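RpfR (Cronobacter turicensis, PDB 6DGG) is a PAS-domain protein that holds lauric acid in the core of that domain, consistent with a ligand-sensing module. Local coordinates at residues N23-S26 against E27-G31; Q40-F43 against T44-S48; I75-K79 against G80-F84. One frame throughout, in Å; residues are numbered along the deposited sequence.

Contact 1 (N23-S26 against E27-G31); sequences NRLS and EEYTG
Glu27 N, Glu28 N and Tyr29 N bond in turn to the carbonyl oxygens of Asn23, Arg24 and Leu25, the i to i+4 pattern of the short helix 24-30. Asn23 is its N-cap: OD1 takes a bond from Ser26 OG at 2.8 Å, nearly along the C=O axis, and a weak one from Ser26 N. The same OD1 also accepts from Ile10 N and Asn23 ND2 gives to Ser8 O, tying the cap to the start of strand 9-13 and the residue just before it. Ser26, buried against Val9 and Val11, also touches the lauric acid. One turn on, Leu25 and Tyr29 run alongside each other in the same direction. Leu25 CG is anti to its backbone N (chi1 -170°), which sets it in the plane of the Tyr29 ring, at the edge, 3.8 Å from CE2. The phenol oxygen of Tyr29 bonds to Asp108, and its ring meets that of Phe84 edge to face. Glu28 sends its extended chain across Leu25 at about a right angle, with OE1 3.6 Å from Leu25 CD1, while OE2 comes within 3.7 Å of Arg24 CG. The guanidinium group stays apart from both acids, Arg24 NE being 5.0 Å from Glu27 OE1; Glu27 OE2 instead accepts from Glu34 N. At the far end Thr30 OG1 bonds to Ser26 O at 2.9 Å, tilted 30° from the carbonyl plane. Hydroxyls thus serve both ends of this two-turn helix, and any attraction between Arg24 and the two glutamates is probably through space.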
loop_
_atom_site.group_PDB
_atom_site.type_symbol
_atom_site.label_atom_id
_atom_site.label_comp_id
_atom_site.label_asym_id
_atom_site.label_seq_id
_atom_site.Cartn_x
_atom_site.Cartn_y
_atom_site.Cartn_z
ATOM N N ASN A 23 -4.413 7.883 -0.264
ATOM C CA ASN A 23 -5.095 8.832 -1.138
ATOM C C ASN A 23 -6.588 8.521 -1.288
ATOM O O ASN A 23 -7.117 7.548 -0.752
ATOM C CB ASN A 23 -4.399 8.958 -2.498
ATOM C CG ASN A 23 -4.719 7.807 -3.437
ATOM O OD1 ASN A 23 -4.832 6.661 -3.014
ATOM N ND2 ASN A 23 -4.856 8.116 -4.724
ATOM N N ARG A 24 -7.273 9.357 -2.065
ATOM C CA ARG A 24 -8.730 9.285 -2.126
ATOM C C ARG A 24 -9.206 7.972 -2.735
ATOM O O ARG A 24 -10.217 7.408 -2.297
ATOM C CB ARG A 24 -9.286 10.473 -2.905
ATOM C CG ARG A 24 -10.794 10.584 -2.848
ATOM C CD ARG A 24 -11.272 11.926 -3.403
ATOM N NE ARG A 24 -10.767 13.064 -2.636
ATOM C CZ ARG A 24 -11.048 14.337 -2.901
ATOM N NH1 ARG A 24 -11.835 14.652 -3.924
ATOM N NH2 ARG A 24 -10.543 15.298 -2.140
ATOM N N LEU A 25 -8.517 7.469 -3.759
ATOM C CA LEU A 25 -8.948 6.201 -4.332
ATOM C C LEU A 25 -8.771 5.063 -3.335
ATOM O O LEU A 25 -9.585 4.133 -3.303
ATOM C CB LEU A 25 -8.215 5.924 -5.646
ATOM C CG LEU A 25 -8.748 4.739 -6.461
ATOM C CD1 LEU A 25 -10.240 4.889 -6.786
ATOM C CD2 LEU A 25 -7.974 4.543 -7.762
ATOM N N SER A 26 -7.733 5.136 -2.496
ATOM C CA SER A 26 -7.580 4.172 -1.412
ATOM C C SER A 26 -8.770 4.228 -0.463
ATOM O O SER A 26 -9.273 3.188 -0.022
ATOM C CB SER A 26 -6.282 4.431 -0.649
ATOM O OG SER A 26 -5.153 4.293 -1.498
ATOM N N GLU A 27 -9.238 5.439 -0.142
ATOM C CA GLU A 27 -10.430 5.588 0.684
ATOM C C GLU A 27 -11.638 4.946 0.019
ATOM O O GLU A 27 -12.425 4.262 0.676
ATOM C CB GLU A 27 -10.706 7.072 0.953
ATOM C CG GLU A 27 -9.581 7.807 1.678
ATOM C CD GLU A 27 -9.894 9.261 1.937
ATOM O OE1 GLU A 27 -10.748 9.838 1.223
ATOM O OE2 GLU A 27 -9.298 9.851 2.862
ATOM N N GLU A 28 -11.812 5.160 -1.292
ATOM C CA GLU A 28 -12.979 4.614 -1.977
ATOM C C GLU A 28 -12.974 3.086 -1.968
ATOM O O GLU A 28 -14.023 2.455 -1.783
ATOM C CB GLU A 28 -13.058 5.172 -3.395
ATOM C CG GLU A 28 -13.360 6.667 -3.435
ATOM C CD GLU A 28 -13.235 7.262 -4.828
ATOM O OE1 GLU A 28 -13.297 6.501 -5.816
ATOM O OE2 GLU A 28 -13.071 8.496 -4.931
ATOM N N TYR A 29 -11.799 2.468 -2.139
ATOM C CA TYR A 29 -11.729 1.009 -2.149
ATOM C C TYR A 29 -12.001 0.406 -0.777
ATOM O O TYR A 29 -12.513 -0.715 -0.690
ATOM C CB TYR A 29 -10.351 0.541 -2.622
ATOM C CG TYR A 29 -10.260 0.296 -4.111
ATOM C CD1 TYR A 29 -10.707 -0.899 -4.667
ATOM C CD2 TYR A 29 -9.720 1.247 -4.960
ATOM C CE1 TYR A 29 -10.633 -1.128 -6.030
ATOM C CE2 TYR A 29 -9.645 1.030 -6.322
ATOM C CZ TYR A 29 -10.091 -0.167 -6.852
ATOM O OH TYR A 29 -10.022 -0.399 -8.208
ATOM N N THR A 30 -11.651 1.109 0.299
ATOM C CA THR A 30 -11.623 0.502 1.627
ATOM C C THR A 30 -12.719 0.988 2.556
ATOM O O THR A 30 -13.012 0.308 3.546
ATOM C CB THR A 30 -10.280 0.780 2.320
ATOM O OG1 THR A 30 -10.147 2.190 2.554
ATOM C CG2 THR A 30 -9.115 0.263 1.487
ATOM N N GLY A 31 -13.319 2.140 2.279
ATOM C CA GLY A 31 -14.265 2.748 3.187
ATOM C C GLY A 31 -13.638 3.451 4.367
ATOM O O GLY A 31 -14.365 3.852 5.280
#

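Contact 2 (Q40-F43 against T44-S48); sequences QNVF and TLFMS. With DAO (lauric acid), chain B.
A Met-aromatic contact at a helix end marks this turn: Met47 SD lies 5.4 Å from the centroid of the Phe43 ring, at its edge, 87° off the ring normal. The two side chains run side by side, because Met47 is extended beyond CG (chi2 -180°), and its CE reaches Phe43 CD1 at 4.0 Å, near the ring plane. Val42 CG1 lies over one face of the Phe43 ring, toward the rim. The other branch of Val42, CG2, touches both Phe46 CD2 at 3.8 Å and C7 of the lauric acid at 3.7 Å. C10 of the same acyl chain rests over one face of the Phe46 ring, 3.9 Å above its plane and toward the rim; Leu45 CG sits over the centre of the opposite face, so the ring is held between ligand and leucine. Asn41 is the N-cap. Its OD1 accepts from Thr44 N at 3.2 Å on a lone pair in the carbonyl plane, with a weak second bond from Phe43 N, while ND2 gives to Asn18 OD1. Helix 42-46 thereby packs against three neighbours: Phe43 and Met47 lean on helix 49-65, which Ser48 caps through Glu51 N, Val42 and Phe46 press on Ile19 of strand 19-22, and Met47 reaches Arg73 and Ile75 of strand 69-77.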
loop_
_atom_site.group_PDB
_atom_site.type_symbol
_atom_site.label_atom_id
_atom_site.label_comp_id
_atom_site.label_asym_id
_atom_site.label_seq_id
_atom_site.Cartn_x
_atom_site.Cartn_y
_atom_site.Cartn_z
ATOM N N GLN A 40 -1.458 3.412 11.241
ATOM C CA GLN A 40 -1.914 2.032 11.309
ATOM C C GLN A 40 -1.076 1.164 10.384
ATOM O O GLN A 40 -0.499 1.637 9.401
ATOM C CB GLN A 40 -3.384 1.928 10.891
ATOM C CG GLN A 40 -4.334 2.747 11.731
ATOM C CD GLN A 40 -4.522 2.200 13.124
ATOM O OE1 GLN A 40 -4.056 1.107 13.451
ATOM N NE2 GLN A 40 -5.230 2.954 13.954
ATOM N N ASN A 41 -1.045 -0.131 10.686
ATOM C CA ASN A 41 -0.214 -1.069 9.945
ATOM C C ASN A 41 -0.934 -1.585 8.703
ATOM O O ASN A 41 -2.005 -2.196 8.799
ATOM C CB ASN A 41 0.223 -2.242 10.812
ATOM C CG ASN A 41 1.261 -3.069 10.121
ATOM O OD1 ASN A 41 0.942 -4.052 9.455
ATOM N ND2 ASN A 41 2.512 -2.639 10.212
ATOM N N VAL A 42 -0.305 -1.393 7.545
ATOM C CA VAL A 42 -0.943 -1.716 6.277
ATOM C C VAL A 42 -1.120 -3.222 6.108
ATOM O O VAL A 42 -2.101 -3.676 5.499
ATOM C CB VAL A 42 -0.126 -1.080 5.135
ATOM C CG1 VAL A 42 1.153 -1.858 4.849
ATOM C CG2 VAL A 42 -0.965 -0.944 3.902
ATOM N N PHE A 43 -0.183 -4.023 6.624
ATOM C CA PHE A 43 -0.237 -5.465 6.419
ATOM C C PHE A 43 -1.406 -6.082 7.172
ATOM O O PHE A 43 -2.186 -6.860 6.610
ATOM C CB PHE A 43 1.069 -6.118 6.876
ATOM C CG PHE A 43 2.306 -5.439 6.367
ATOM C CD1 PHE A 43 2.541 -5.311 5.009
ATOM C CD2 PHE A 43 3.243 -4.936 7.258
ATOM C CE1 PHE A 43 3.692 -4.689 4.549
ATOM C CE2 PHE A 43 4.393 -4.323 6.803
ATOM C CZ PHE A 43 4.615 -4.192 5.449
ATOM N N THR A 44 -1.535 -5.772 8.462
ATOM C CA THR A 44 -2.592 -6.413 9.231
ATOM C C THR A 44 -3.954 -5.838 8.871
ATOM O O THR A 44 -4.971 -6.531 8.993
ATOM C CB THR A 44 -2.307 -6.291 10.728
ATOM O OG1 THR A 44 -2.269 -4.913 11.094
ATOM C CG2 THR A 44 -0.969 -6.932 11.075
ATOM N N LEU A 45 -3.989 -4.598 8.390
ATOM C CA LEU A 45 -5.254 -3.952 8.070
ATOM C C LEU A 45 -5.809 -4.402 6.719
ATOM O O LEU A 45 -7.027 -4.553 6.574
ATOM C CB LEU A 45 -5.060 -2.435 8.106
ATOM C CG LEU A 45 -6.254 -1.493 7.956
ATOM C CD1 LEU A 45 -7.420 -1.904 8.836
ATOM C CD2 LEU A 45 -5.801 -0.075 8.306
ATOM N N PHE A 46 -4.951 -4.626 5.719
ATOM C CA PHE A 46 -5.422 -4.783 4.342
ATOM C C PHE A 46 -4.998 -6.081 3.665
ATOM O O PHE A 46 -5.238 -6.236 2.456
ATOM C CB PHE A 46 -4.991 -3.595 3.470
ATOM C CG PHE A 46 -5.561 -2.287 3.912
ATOM C CD1 PHE A 46 -6.930 -2.085 3.919
ATOM C CD2 PHE A 46 -4.729 -1.257 4.337
ATOM C CE1 PHE A 46 -7.461 -0.872 4.320
ATOM C CE2 PHE A 46 -5.250 -0.051 4.742
ATOM C CZ PHE A 46 -6.621 0.145 4.740
ATOM N N MET A 47 -4.389 -7.021 4.383
ATOM C CA MET A 47 -3.913 -8.234 3.742
ATOM C C MET A 47 -4.275 -9.465 4.559
ATOM O O MET A 47 -4.370 -9.425 5.791
ATOM C CB MET A 47 -2.396 -8.198 3.521
ATOM C CG MET A 47 -1.909 -6.992 2.742
ATOM S SD MET A 47 -0.127 -7.031 2.515
ATOM C CE MET A 47 0.133 -5.391 1.850
ATOM N N SER A 48 -4.476 -10.564 3.845
ATOM C CA SER A 48 -4.613 -11.864 4.465
ATOM C C SER A 48 -3.304 -12.230 5.159
ATOM O O SER A 48 -2.258 -11.644 4.874
ATOM C CB SER A 48 -4.897 -12.905 3.390
ATOM O OG SER A 48 -3.759 -13.038 2.556
HETATM O O1 DAO B . 4.385 -6.494 -0.821
HETATM O O2 DAO B . 6.236 -5.696 -1.636
HETATM C C1 DAO B . 5.144 -5.513 -1.023
HETATM C C2 DAO B . 4.726 -4.132 -0.490
HETATM C C3 DAO B . 3.257 -3.808 -0.833
HETATM C C4 DAO B . 2.668 -2.625 -0.034
HETATM C C5 DAO B . 1.252 -2.300 -0.546
HETATM C C6 DAO B . 0.460 -1.223 0.236
HETATM C C7 DAO B . -1.023 -1.665 0.324
HETATM C C8 DAO B . -2.066 -0.538 0.340
HETATM C C9 DAO B . -3.461 -1.171 0.220
HETATM C C10 DAO B . -4.622 -0.244 0.607
HETATM C C11 DAO B . -5.147 0.587 -0.567
HETATM C C12 DAO B . -6.115 -0.219 -1.435
#

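Contact 3 (I75-K79 against G80-F84); sequences IKTRK and GQRLF
The closed end of the beta hairpin formed by strands 69-77 and 80-90 is built here, where Ile75 and Arg82 form an antiparallel hydrogen-bonded pair: Ile75 N to Arg82 O is 2.8 Å and Arg82 N to Ile75 O is 2.9 Å, the latter in the carbonyl plane. Lys76 and Gln81 follow as the non-hydrogen-bonded pair, and Gln81 CA sends a CA-H...O contact to Ile75 O. Next to the turn, Gly80 O is gripped twice by Thr77. Thr77 N approaches it from above the carbonyl plane, 56° out, whereas Thr77 OG1 comes in the plane at a very short 2.5 Å. OG1 lies between its backbone N and carbonyl carbon (chi1 78°), where it also accepts from Lys79 N at 3.2 Å, making an ST turn. Thr77 and Gly80 form the last pair, with Arg78 and Lys79 between them, and Gly80 N returns a weak bond to Thr77 O. In this PAS domain the hairpin supplies the two strands at one edge of the five-stranded antiparallel sheet, 69-77 outermost. On the face carrying Ile75, Thr77 and Arg82, the ring of Phe84 meets Ile75 CG1 through CD1 at 3.6 Å, the two side chains crossing at about a right angle, and Thr77 CG2 comes to the ring edge. Arg82 CG passes 3.8 Å from Thr77 CG2 before the chain bends at chi2 and chi3 toward Asp108, with which its guanidinium forms a salt bridge. Ile75 also touches the lauric acid.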
loop_
_atom_site.group_PDB
_atom_site.type_symbol
_atom_site.label_atom_id
_atom_site.label_comp_id
_atom_site.label_asym_id
_atom_site.label_seq_id
_atom_site.Cartn_x
_atom_site.Cartn_y
_atom_site.Cartn_z
ATOM N N ILE A 75 -5.375 -7.625 -2.008
ATOM C CA ILE A 75 -5.680 -6.602 -1.011
ATOM C C ILE A 75 -7.148 -6.708 -0.627
ATOM O O ILE A 75 -8.016 -6.840 -1.500
ATOM C CB ILE A 75 -5.395 -5.183 -1.557
ATOM C CG1 ILE A 75 -3.908 -4.995 -1.887
ATOM C CG2 ILE A 75 -5.882 -4.109 -0.597
ATOM C CD1 ILE A 75 -2.975 -5.152 -0.723
ATOM N N LYS A 76 -7.427 -6.626 0.676
ATOM C CA LYS A 76 -8.791 -6.652 1.190
ATOM C C LYS A 76 -9.444 -5.290 0.963
ATOM O O LYS A 76 -8.978 -4.274 1.495
ATOM C CB LYS A 76 -8.771 -6.982 2.683
ATOM C CG LYS A 76 -8.159 -8.337 3.005
ATOM C CD LYS A 76 -8.054 -8.593 4.515
ATOM C CE LYS A 76 -9.416 -8.729 5.184
ATOM N NZ LYS A 76 -9.295 -9.027 6.647
ATOM N N THR A 77 -10.528 -5.273 0.193
ATOM C CA THR A 77 -11.288 -4.060 -0.079
ATOM C C THR A 77 -12.730 -4.254 0.374
ATOM O O THR A 77 -13.136 -5.339 0.795
ATOM C CB THR A 77 -11.276 -3.713 -1.575
ATOM O OG1 THR A 77 -12.212 -4.550 -2.267
ATOM C CG2 THR A 77 -9.883 -3.890 -2.180
ATOM N N ARG A 78 -13.517 -3.182 0.269
ATOM C CA ARG A 78 -14.899 -3.235 0.732
ATOM C C ARG A 78 -15.740 -4.210 -0.083
ATOM O O ARG A 78 -16.805 -4.630 0.383
ATOM C CB ARG A 78 -15.514 -1.827 0.745
ATOM C CG ARG A 78 -15.754 -1.234 -0.631
ATOM C CD ARG A 78 -15.749 0.291 -0.611
ATOM N NE ARG A 78 -16.639 0.858 0.400
ATOM C CZ ARG A 78 -16.786 2.164 0.616
ATOM N NH1 ARG A 78 -17.618 2.593 1.557
ATOM N NH2 ARG A 78 -16.102 3.048 -0.105
ATOM N N LYS A 79 -15.290 -4.579 -1.284
ATOM C CA LYS A 79 -15.936 -5.632 -2.064
ATOM C C LYS A 79 -14.997 -6.824 -2.211
ATOM O O LYS A 79 -14.798 -7.339 -3.316
ATOM C CB LYS A 79 -16.358 -5.118 -3.444
ATOM C CG LYS A 79 -17.717 -4.428 -3.478
ATOM C CD LYS A 79 -18.288 -4.396 -4.896
ATOM C CE LYS A 79 -18.849 -5.754 -5.330
ATOM N NZ LYS A 79 -20.227 -6.007 -4.817
ATOM N N GLY A 80 -14.411 -7.266 -1.105
ATOM C CA GLY A 80 -13.564 -8.437 -1.130
ATOM C C GLY A 80 -12.167 -8.164 -1.662
ATOM O O GLY A 80 -11.740 -7.025 -1.897
ATOM N N GLN A 81 -11.440 -9.255 -1.862
ATOM C CA GLN A 81 -10.053 -9.137 -2.280
ATOM C C GLN A 81 -9.950 -8.726 -3.747
ATOM O O GLN A 81 -10.663 -9.244 -4.614
ATOM C CB GLN A 81 -9.303 -10.449 -2.032
ATOM C CG GLN A 81 -9.120 -10.771 -0.543
ATOM C CD GLN A 81 -8.157 -11.917 -0.300
ATOM O OE1 GLN A 81 -6.956 -11.707 -0.141
ATOM N NE2 GLN A 81 -8.680 -13.137 -0.264
ATOM N N ARG A 82 -9.047 -7.787 -4.010
ATOM C CA ARG A 82 -8.718 -7.327 -5.348
ATOM C C ARG A 82 -7.207 -7.372 -5.505
ATOM O O ARG A 82 -6.466 -7.156 -4.549
ATOM C CB ARG A 82 -9.212 -5.893 -5.555
ATOM C CG ARG A 82 -10.717 -5.739 -5.392
ATOM C CD ARG A 82 -11.472 -6.248 -6.595
ATOM N NE ARG A 82 -11.350 -5.325 -7.714
ATOM C CZ ARG A 82 -12.040 -5.428 -8.846
ATOM N NH1 ARG A 82 -12.914 -6.410 -9.015
ATOM N NH2 ARG A 82 -11.856 -4.542 -9.809
ATOM N N LEU A 83 -6.746 -7.668 -6.714
ATOM C CA LEU A 83 -5.320 -7.791 -6.977
ATOM C C LEU A 83 -4.782 -6.460 -7.478
ATOM O O LEU A 83 -5.348 -5.866 -8.396
ATOM C CB LEU A 83 -5.069 -8.900 -8.003
ATOM C CG LEU A 83 -3.601 -9.248 -8.258
ATOM C CD1 LEU A 83 -2.930 -9.813 -7.018
ATOM C CD2 LEU A 83 -3.475 -10.227 -9.413
ATOM N N PHE A 84 -3.680 -6.003 -6.892
ATOM C CA PHE A 84 -3.055 -4.747 -7.275
ATOM C C PHE A 84 -1.618 -4.983 -7.695
ATOM O O PHE A 84 -0.909 -5.793 -7.093
ATOM C CB PHE A 84 -3.035 -3.765 -6.103
ATOM C CG PHE A 84 -4.362 -3.158 -5.815
ATOM C CD1 PHE A 84 -5.285 -3.824 -5.033
ATOM C CD2 PHE A 84 -4.697 -1.918 -6.334
ATOM C CE1 PHE A 84 -6.518 -3.263 -4.773
ATOM C CE2 PHE A 84 -5.937 -1.356 -6.076
ATOM C CZ PHE A 84 -6.846 -2.034 -5.302
#

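Along the chain the three contacts come in series within one PAS domain: contact 1 on helix 24-30, contact 2 on helix 42-46, contact 3 at the turn of hairpin 69-77/80-90. The centres lie about 11 Å apart for contacts 1 and 3, about 12 Å for 2 and 3, and about 14 Å for 1 and 2. Each pair touches directly. Thr30 packs on Phe46; the carbonyls of Glu28 and Tyr29 probably accept from Arg78; the carbonyl of Phe46 probably accepts from Lys76. The C-terminal ends of both helices are therefore tied to the edge strand 69-77 or the turn that follows it, and Ser26, Val42, Phe46 and Ile75 contribute to the same lauric acid pocket.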